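Local coordinates for uncharacterized protein (Burkholderia thailandensis, PDB 6AR7) that is of unknown function but belongs to the LprI family of lysozyme inhibitors, so it may inhibit a lysozyme, at residues Q55-V60 and Q119-R124; A62-L67 and L126-A131; R77-S82 and P199-G204. All coordinates share one frame; numbering follows the deposited sequence.

Contact 1: residues Q55-V60 and Q119-R124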
loop_
_atom_site.group_PDB
_atom_site.type_symbol
_atom_site.label_atom_id
_atom_site.label_comp_id
_atom_site.label_asym_id
_atom_site.label_seq_id
_atom_site.Cartn_x
_atom_site.Cartn_y
_atom_site.Cartn_z
ATOM N N GLN A 55 9.840 11.277 1.164
ATOM C CA GLN A 55 10.063 11.364 2.604
ATOM C C GLN A 55 9.415 10.187 3.323
ATOM O O GLN A 55 10.042 9.578 4.197
ATOM C CB GLN A 55 9.554 12.704 3.125
ATOM C CG GLN A 55 10.454 13.860 2.639
ATOM C CD GLN A 55 9.829 15.212 2.824
ATOM O OE1 GLN A 55 9.102 15.440 3.778
ATOM N NE2 GLN A 55 10.126 16.129 1.916
ATOM N N TRP A 56 8.193 9.805 2.917
ATOM C CA TRP A 56 7.583 8.612 3.495
ATOM C C TRP A 56 8.405 7.362 3.204
ATOM O O TRP A 56 8.460 6.457 4.036
ATOM C CB TRP A 56 6.156 8.431 2.986
ATOM C CG TRP A 56 5.214 9.286 3.722
ATOM C CD1 TRP A 56 4.514 10.352 3.225
ATOM C CD2 TRP A 56 4.899 9.214 5.124
ATOM N NE1 TRP A 56 3.765 10.935 4.229
ATOM C CE2 TRP A 56 3.987 10.255 5.400
ATOM C CE3 TRP A 56 5.292 8.366 6.164
ATOM C CZ2 TRP A 56 3.448 10.456 6.661
ATOM C CZ3 TRP A 56 4.755 8.569 7.418
ATOM C CH2 TRP A 56 3.845 9.608 7.659
ATOM N N GLN A 57 9.036 7.282 2.034
ATOM C CA GLN A 57 9.869 6.120 1.757
ATOM C C GLN A 57 11.070 6.081 2.706
ATOM O O GLN A 57 11.497 5.008 3.146
ATOM C CB GLN A 57 10.305 6.130 0.295
ATOM C CG GLN A 57 11.227 4.960 -0.093
ATOM C CD GLN A 57 10.585 3.605 0.147
ATOM O OE1 GLN A 57 9.494 3.330 -0.350
ATOM N NE2 GLN A 57 11.267 2.746 0.906
ATOM N N GLY A 58 11.604 7.240 3.067
ATOM C CA GLY A 58 12.637 7.254 4.087
ATOM C C GLY A 58 12.131 6.747 5.424
ATOM O O GLY A 58 12.864 6.083 6.167
ATOM N N GLU A 59 10.866 7.038 5.750
ATOM C CA GLU A 59 10.328 6.544 7.012
ATOM C C GLU A 59 10.056 5.046 6.950
ATOM O O GLU A 59 10.172 4.351 7.969
ATOM C CB GLU A 59 9.064 7.313 7.392
ATOM C CG GLU A 59 9.367 8.769 7.724
ATOM C CD GLU A 59 10.429 8.888 8.815
ATOM O OE1 GLU A 59 10.166 8.414 9.943
ATOM O OE2 GLU A 59 11.531 9.421 8.533
ATOM N N VAL A 60 9.711 4.532 5.772
ATOM C CA VAL A 60 9.613 3.086 5.595
ATOM C C VAL A 60 10.942 2.434 5.934
ATOM O O VAL A 60 11.015 1.495 6.734
ATOM C CB VAL A 60 9.192 2.743 4.153
ATOM C CG1 VAL A 60 9.391 1.253 3.878
ATOM C CG2 VAL A 60 7.732 3.150 3.880
ATOM N N GLN A 119 0.108 7.280 -1.346
ATOM C CA GLN A 119 -0.554 6.687 -0.185
ATOM C C GLN A 119 -0.015 5.314 0.231
ATOM O O GLN A 119 0.016 5.045 1.446
ATOM C CB GLN A 119 -2.066 6.605 -0.427
ATOM C CG GLN A 119 -2.754 7.962 -0.647
ATOM C CD GLN A 119 -2.418 8.984 0.442
ATOM O OE1 GLN A 119 -2.240 8.631 1.609
ATOM N NE2 GLN A 119 -2.362 10.261 0.062
ATOM N N PRO A 120 0.355 4.399 -0.675
ATOM C CA PRO A 120 0.848 3.092 -0.206
ATOM C C PRO A 120 2.174 3.187 0.513
ATOM O O PRO A 120 2.463 2.332 1.357
ATOM C CB PRO A 120 0.969 2.256 -1.493
ATOM C CG PRO A 120 0.137 2.950 -2.500
ATOM C CD PRO A 120 0.128 4.405 -2.131
ATOM N N VAL A 121 3.008 4.162 0.151
ATOM C CA VAL A 121 4.282 4.337 0.836
ATOM C C VAL A 121 4.030 4.847 2.238
ATOM O O VAL A 121 4.546 4.301 3.215
ATOM C CB VAL A 121 5.194 5.279 0.031
ATOM C CG1 VAL A 121 6.588 5.400 0.681
ATOM C CG2 VAL A 121 5.320 4.772 -1.385
ATOM N N ARG A 122 3.188 5.875 2.352
ATOM C CA ARG A 122 2.738 6.348 3.653
ATOM C C ARG A 122 2.167 5.203 4.486
ATOM O O ARG A 122 2.560 5.006 5.648
ATOM C CB ARG A 122 1.699 7.445 3.436
ATOM C CG ARG A 122 1.228 8.124 4.666
ATOM C CD ARG A 122 0.433 9.387 4.306
ATOM N NE ARG A 122 -0.087 9.992 5.521
ATOM C CZ ARG A 122 -1.154 9.559 6.182
ATOM N NH1 ARG A 122 -1.862 8.518 5.736
ATOM N NH2 ARG A 122 -1.515 10.181 7.296
ATOM N N GLU A 123 1.256 4.414 3.892
ATOM C CA GLU A 123 0.645 3.291 4.602
ATOM C C GLU A 123 1.691 2.290 5.095
ATOM O O GLU A 123 1.627 1.823 6.238
ATOM C CB GLU A 123 -0.391 2.592 3.702
ATOM C CG GLU A 123 -1.727 3.331 3.621
ATOM C CD GLU A 123 -2.608 2.934 2.420
ATOM O OE1 GLU A 123 -2.256 2.004 1.665
ATOM O OE2 GLU A 123 -3.667 3.567 2.227
ATOM N N ARG A 124 2.651 1.928 4.244
ATOM C CA ARG A 124 3.655 0.960 4.671
ATOM C C ARG A 124 4.470 1.505 5.835
ATOM O O ARG A 124 4.755 0.783 6.792
ATOM C CB ARG A 124 4.552 0.576 3.497
ATOM C CG ARG A 124 5.582 -0.504 3.831
ATOM C CD ARG A 124 4.947 -1.774 4.440
ATOM N NE ARG A 124 5.952 -2.827 4.559
ATOM C CZ ARG A 124 5.758 -3.997 5.155
ATOM N NH1 ARG A 124 4.577 -4.287 5.702
ATOM N NH2 ARG A 124 6.749 -4.874 5.209
#
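The indole of Trp-56 and the aliphatic stem of Arg-122 run alongside each other, pointing the same way, and make a CH-pi contact. Arg-122 CG sits over one face of the indole, 3.8 Å from the centroid of the Trp-56 five-membered ring and 19° off its normal. With CG anti to the backbone N and the chain extended as far as NE, the stem follows the ring instead of crossing it, and Arg-122 NE reaches 3.7 Å from Trp-56 CZ2. The guanidinium plane itself stands 80° from the indole plane, so the ring is met by the methylenes and not by the flat guanidinium. Polar fixation comes from a third residue: Asp-27 takes the hydrogen bond of Trp-56 NE1 on OD1 and a salt bridge from Arg-122 NE on OD2, so that one carboxylate fixes the positions of both.

Both segments are helical and run in nearly the same direction, 29° apart with axes 8.3 Å apart at closest approach. They belong to the first and third long helices of an up-down-up bundle, with helix 73-101 running back between them in sequence.

Apolar packing centres on Val-121. Its CG1, anti to the backbone N, rests on the opposing backbone, 3.4 Å from Gln-57 N, and also meets Trp-56 CB at 3.8 Å. Val-60 comes across at about a right angle, its CG2 lying 3.5 Å from Val-121 O. The same methyl meets Arg-124 CB at 4.1 Å, while the Arg-124 guanidinium turns toward helix 73-101, hydrogen bonding to Ser-82 and Gln-83 through NH2 and making a cation-pi contact with Trp-86.

Contact 2: residues A62-L67 and L126-A131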
loop_
_atom_site.group_PDB
_atom_site.type_symbol
_atom_site.label_atom_id
_atom_site.label_comp_id
_atom_site.label_asym_id
_atom_site.label_seq_id
_atom_site.Cartn_x
_atom_site.Cartn_y
_atom_site.Cartn_z
ATOM N N ALA A 62 13.510 3.561 7.649
ATOM C CA ALA A 62 13.939 3.752 9.029
ATOM C C ALA A 62 13.106 2.921 9.990
ATOM O O ALA A 62 13.636 2.391 10.977
ATOM C CB ALA A 62 13.857 5.225 9.414
ATOM N N ALA A 63 11.790 2.877 9.780
ATOM C CA ALA A 63 10.950 2.066 10.651
ATOM C C ALA A 63 11.278 0.592 10.470
ATOM O O ALA A 63 11.365 -0.155 11.449
ATOM C CB ALA A 63 9.474 2.341 10.388
ATOM N N TYR A 64 11.528 0.169 9.228
ATOM C CA TYR A 64 11.951 -1.211 8.995
ATOM C C TYR A 64 13.260 -1.513 9.723
ATOM O O TYR A 64 13.441 -2.609 10.269
ATOM C CB TYR A 64 12.097 -1.471 7.492
ATOM C CG TYR A 64 12.664 -2.832 7.137
ATOM C CD1 TYR A 64 11.877 -3.974 7.198
ATOM C CD2 TYR A 64 14.000 -2.975 6.759
ATOM C CE1 TYR A 64 12.399 -5.243 6.875
ATOM C CE2 TYR A 64 14.534 -4.236 6.432
ATOM C CZ TYR A 64 13.723 -5.362 6.493
ATOM O OH TYR A 64 14.232 -6.607 6.175
ATOM N N GLN A 65 14.176 -0.546 9.775
ATOM C CA GLN A 65 15.445 -0.809 10.448
ATOM C C GLN A 65 15.271 -0.921 11.961
ATOM O O GLN A 65 15.825 -1.838 12.581
ATOM C CB GLN A 65 16.470 0.261 10.085
ATOM C CG GLN A 65 17.040 0.115 8.676
ATOM C CD GLN A 65 17.513 -1.310 8.371
ATOM O OE1 GLN A 65 18.119 -1.977 9.217
ATOM N NE2 GLN A 65 17.259 -1.769 7.145
ATOM N N ARG A 66 14.501 -0.017 12.576
ATOM C CA ARG A 66 14.181 -0.166 13.999
ATOM C C ARG A 66 13.556 -1.527 14.281
ATOM O O ARG A 66 13.917 -2.207 15.250
ATOM C CB ARG A 66 13.229 0.933 14.448
ATOM C CG ARG A 66 13.857 2.197 14.946
ATOM C CD ARG A 66 12.892 2.802 15.936
ATOM N NE ARG A 66 11.669 3.227 15.267
ATOM C CZ ARG A 66 10.453 3.122 15.794
ATOM N NH1 ARG A 66 10.289 2.570 16.995
ATOM N NH2 ARG A 66 9.399 3.548 15.108
ATOM N N LEU A 67 12.594 -1.923 13.447
ATOM C CA LEU A 67 11.872 -3.170 13.659
ATOM C C LEU A 67 12.819 -4.361 13.645
ATOM O O LEU A 67 12.730 -5.243 14.507
ATOM C CB LEU A 67 10.802 -3.330 12.576
ATOM C CG LEU A 67 9.612 -4.244 12.859
ATOM C CD1 LEU A 67 8.506 -3.952 11.876
ATOM C CD2 LEU A 67 10.032 -5.690 12.728
ATOM N N LEU A 126 3.544 3.618 8.211
ATOM C CA LEU A 126 2.781 3.645 9.455
ATOM C C LEU A 126 2.632 2.249 10.053
ATOM O O LEU A 126 2.633 2.087 11.278
ATOM C CB LEU A 126 1.410 4.264 9.212
ATOM C CG LEU A 126 1.403 5.730 8.788
ATOM C CD1 LEU A 126 -0.015 6.139 8.396
ATOM C CD2 LEU A 126 1.952 6.601 9.923
ATOM N N ALA A 127 2.474 1.238 9.203
ATOM C CA ALA A 127 2.385 -0.136 9.684
ATOM C C ALA A 127 3.696 -0.582 10.313
ATOM O O ALA A 127 3.695 -1.214 11.376
ATOM C CB ALA A 127 2.003 -1.067 8.530
ATOM N N LEU A 128 4.820 -0.278 9.659
ATOM C CA LEU A 128 6.117 -0.629 10.220
ATOM C C LEU A 128 6.344 0.101 11.533
ATOM O O LEU A 128 6.837 -0.488 12.507
ATOM C CB LEU A 128 7.212 -0.296 9.208
ATOM C CG LEU A 128 7.253 -1.226 7.995
ATOM C CD1 LEU A 128 8.088 -0.634 6.920
ATOM C CD2 LEU A 128 7.871 -2.558 8.420
ATOM N N ARG A 129 5.958 1.380 11.585
ATOM C CA ARG A 129 6.105 2.162 12.807
ATOM C C ARG A 129 5.293 1.562 13.933
ATOM O O ARG A 129 5.774 1.449 15.064
ATOM C CB ARG A 129 5.651 3.597 12.582
ATOM C CG ARG A 129 6.600 4.478 11.855
ATOM C CD ARG A 129 5.925 5.841 11.719
ATOM N NE ARG A 129 6.785 6.843 11.117
ATOM C CZ ARG A 129 6.413 8.104 10.934
ATOM N NH1 ARG A 129 5.206 8.485 11.323
ATOM N NH2 ARG A 129 7.253 8.982 10.408
ATOM N N GLY A 130 4.036 1.209 13.652
ATOM C CA GLY A 130 3.198 0.629 14.687
ATOM C C GLY A 130 3.788 -0.644 15.268
ATOM O O GLY A 130 3.780 -0.845 16.483
ATOM N N ALA A 131 4.323 -1.508 14.410
ATOM C CA ALA A 131 4.942 -2.735 14.896
ATOM C C ALA A 131 6.191 -2.427 15.708
ATOM O O ALA A 131 6.364 -2.946 16.812
ATOM C CB ALA A 131 5.271 -3.670 13.730
#
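The guanidinium of Arg-129 is gripped by two carboxylates, NH1 by Asp-24 and NH2 by Glu-59, while the base of the same side chain packs across the contact, CG lying 3.9 Å from Ala-63 CB. Its chain, extended from CG to NE, carries the guanidinium past Ala-63 to these acids, beside the Trp-56 ring. Arg-66 brings a second positive group, its NH2 5.8 Å from Arg-129 NE, and has an acid of its own, NH1 forming a salt bridge with Asp-133.

The two helical segments run 26° from parallel, their axes 8.4 Å apart at the nearest point. Ala-63 marks the closest backbone approach, its CA 5.3 Å from Arg-129 CA, and its small CB fits against Leu-128 CB at 3.7 Å. This is an apolar seam within a helical bundle, and helix 73-101 closes over it, with Trp-79 against Leu-67 and Ala-131.

Both methyls of Leu-128 take part. CD1 meets Tyr-64 CB at 4.1 Å, and CD2 touches Leu-67 CD1 at 3.8 Å while also lying at the edge of the tyrosine ring. Leu-67, crossing Leu-128 at about a right angle, uses that same CD1 to reach Ala-131 CB at 3.7 Å.

Contact 3: residues R77-S82 and P199-G204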
loop_
_atom_site.group_PDB
_atom_site.type_symbol
_atom_site.label_atom_id
_atom_site.label_comp_id
_atom_site.label_asym_id
_atom_site.label_seq_id
_atom_site.Cartn_x
_atom_site.Cartn_y
_atom_site.Cartn_z
ATOM N N ARG A 77 12.067 -12.216 11.356
ATOM C CA ARG A 77 12.089 -12.943 10.090
ATOM C C ARG A 77 10.767 -12.791 9.347
ATOM O O ARG A 77 10.753 -12.663 8.118
ATOM C CB ARG A 77 12.400 -14.423 10.325
ATOM C CG ARG A 77 13.826 -14.673 10.779
ATOM C CD ARG A 77 14.152 -16.164 10.826
ATOM N NE ARG A 77 13.560 -16.815 11.988
ATOM C CZ ARG A 77 14.148 -16.882 13.177
ATOM N NH1 ARG A 77 15.345 -16.335 13.353
ATOM N NH2 ARG A 77 13.542 -17.492 14.186
ATOM N N GLY A 78 9.649 -12.818 10.082
ATOM C CA GLY A 78 8.353 -12.604 9.460
ATOM C C GLY A 78 8.246 -11.249 8.785
ATOM O O GLY A 78 7.778 -11.143 7.649
ATOM N N TRP A 79 8.666 -10.186 9.479
ATOM C CA TRP A 79 8.593 -8.856 8.868
ATOM C C TRP A 79 9.586 -8.721 7.723
ATOM O O TRP A 79 9.289 -8.065 6.713
ATOM C CB TRP A 79 8.815 -7.764 9.917
ATOM C CG TRP A 79 7.570 -7.486 10.693
ATOM C CD1 TRP A 79 7.227 -8.016 11.904
ATOM C CD2 TRP A 79 6.488 -6.622 10.312
ATOM N NE1 TRP A 79 5.996 -7.547 12.293
ATOM C CE2 TRP A 79 5.528 -6.681 11.339
ATOM C CE3 TRP A 79 6.238 -5.809 9.201
ATOM C CZ2 TRP A 79 4.335 -5.960 11.285
ATOM C CZ3 TRP A 79 5.058 -5.092 9.155
ATOM C CH2 TRP A 79 4.124 -5.168 10.193
ATOM N N GLN A 80 10.769 -9.333 7.858
ATOM C CA GLN A 80 11.725 -9.313 6.759
ATOM C C GLN A 80 11.117 -9.942 5.522
ATOM O O GLN A 80 11.289 -9.439 4.406
ATOM C CB GLN A 80 13.013 -10.037 7.145
ATOM C CG GLN A 80 13.831 -9.274 8.163
ATOM C CD GLN A 80 15.070 -10.034 8.578
ATOM O OE1 GLN A 80 15.039 -11.257 8.699
ATOM N NE2 GLN A 80 16.158 -9.315 8.826
ATOM N N GLU A 81 10.388 -11.037 5.710
ATOM C CA GLU A 81 9.692 -11.651 4.595
ATOM C C GLU A 81 8.634 -10.709 4.031
ATOM O O GLU A 81 8.527 -10.545 2.807
ATOM C CB GLU A 81 9.050 -12.963 5.052
ATOM C CG GLU A 81 8.253 -13.666 3.961
ATOM C CD GLU A 81 9.091 -14.106 2.776
ATOM O OE1 GLU A 81 10.314 -14.303 2.929
ATOM O OE2 GLU A 81 8.522 -14.222 1.675
ATOM N N SER A 82 7.869 -10.050 4.908
ATOM C CA SER A 82 6.827 -9.139 4.436
ATOM C C SER A 82 7.421 -8.001 3.610
ATOM O O SER A 82 6.844 -7.595 2.592
ATOM C CB SER A 82 6.031 -8.592 5.621
ATOM O OG SER A 82 6.662 -7.461 6.193
ATOM N N PRO A 199 0.268 -13.403 9.623
ATOM C CA PRO A 199 0.709 -13.836 10.958
ATOM C C PRO A 199 1.200 -12.707 11.845
ATOM O O PRO A 199 1.328 -12.926 13.054
ATOM C CB PRO A 199 1.861 -14.812 10.658
ATOM C CG PRO A 199 1.788 -15.100 9.211
ATOM C CD PRO A 199 1.196 -13.880 8.582
ATOM N N LEU A 200 1.452 -11.513 11.290
ATOM C CA LEU A 200 2.118 -10.426 11.997
ATOM C C LEU A 200 1.184 -9.314 12.459
ATOM O O LEU A 200 1.606 -8.470 13.253
ATOM C CB LEU A 200 3.216 -9.817 11.113
ATOM C CG LEU A 200 4.218 -10.812 10.514
ATOM C CD1 LEU A 200 5.148 -10.116 9.546
ATOM C CD2 LEU A 200 5.013 -11.498 11.618
ATOM N N VAL A 201 -0.055 -9.267 11.980
ATOM C CA VAL A 201 -0.963 -8.173 12.311
ATOM C C VAL A 201 -2.288 -8.750 12.799
ATOM O O VAL A 201 -2.585 -9.936 12.623
ATOM C CB VAL A 201 -1.195 -7.228 11.115
ATOM C CG1 VAL A 201 0.133 -6.656 10.604
ATOM C CG2 VAL A 201 -1.930 -7.958 9.995
ATOM N N SER A 202 -3.096 -7.880 13.405
ATOM C CA SER A 202 -4.392 -8.275 13.934
ATOM C C SER A 202 -5.345 -8.657 12.803
ATOM O O SER A 202 -5.118 -8.363 11.625
ATOM C CB SER A 202 -5.010 -7.145 14.751
ATOM O OG SER A 202 -5.453 -6.088 13.904
ATOM N N GLU A 203 -6.423 -9.346 13.175
ATOM C CA GLU A 203 -7.436 -9.682 12.185
ATOM C C GLU A 203 -8.015 -8.422 11.561
ATOM O O GLU A 203 -8.278 -8.386 10.354
ATOM C CB GLU A 203 -8.536 -10.545 12.817
ATOM C CG GLU A 203 -9.597 -11.012 11.812
ATOM C CD GLU A 203 -9.076 -12.040 10.789
ATOM O OE1 GLU A 203 -7.952 -12.566 10.955
ATOM O OE2 GLU A 203 -9.798 -12.325 9.805
ATOM N N GLY A 204 -8.201 -7.369 12.363
ATOM C CA GLY A 204 -8.719 -6.120 11.823
ATOM C C GLY A 204 -7.800 -5.504 10.782
ATOM O O GLY A 204 -8.258 -5.041 9.734
#
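The connection between helix 180-197 and helix 203-223 presses Leu-200 onto helix 73-101, where the side chain fills the angle between the backbone at Gly-78 and the indole of Trp-79. Leu-200 CD1 makes the backbone contact, 3.4 Å from Gly-78 C. The absence of a side chain on Gly-78 leaves room for the other methyl, Leu-200 CD2, which lies 4.1 Å from Gly-78 CA in the space a CB would need.

CD1 also makes a CH-pi contact almost straight above the Trp-79 five-membered ring, 3.6 Å from the centroid and 4° off the normal. Leucine and tryptophan slide past each other in opposite directions, so Leu-200 CB also comes within 3.8 Å of Trp-79 NE1. CG of the tryptophan is anti to its carbonyl carbon (chi1 -81°), a torsion that carries the ring toward the incoming loop, although its first bond does not aim there. Tyr-135 OH accepts the indole N-H and helps fix the rotation of the ring.

The loop is a helix-to-helix turn in an all-helical fold. Ser-202 ends it as the N-cap of helix 203-223, with OG bonded to Glu-205 N, and Val-201 O is hydrogen bonded to His-146. Val-201 CG1 adds a looser touch, 4.3 Å from Trp-79 CH2.

Within helix 73-101, Ser-82 turns its hydroxyl back onto its own backbone: OG donates to Trp-79 O at 2.7 Å, approaching at 120° to the C=O bond. Its CB borders Leu-200 CD1 more distantly, while Met-197 packs against both Ser-82 and Trp-79.

How the contacts relate
Contacts 1 and 2 are successive levels of one interface, helix 42-70 against helix 107-136, their centres about 10 Å apart; on both helices contact 1 comes first. Contact 3 brings in helix 73-101, which lies between those two in sequence, and the loop before helix 203-223; its centre is about 12 Å from that of contact 2 and 17 Å from that of contact 1. The segments of all three contacts alternate along the chain. Trp-79 ties the groups together: Leu-200 occupies one face of its ring, while on the other side of the ring plane Leu-67 lies over the ring and Leu-128 near its rim. Helices 42-70, 73-101 and 107-136 thus meet the loop before helix 203-223 around one buried tryptophan.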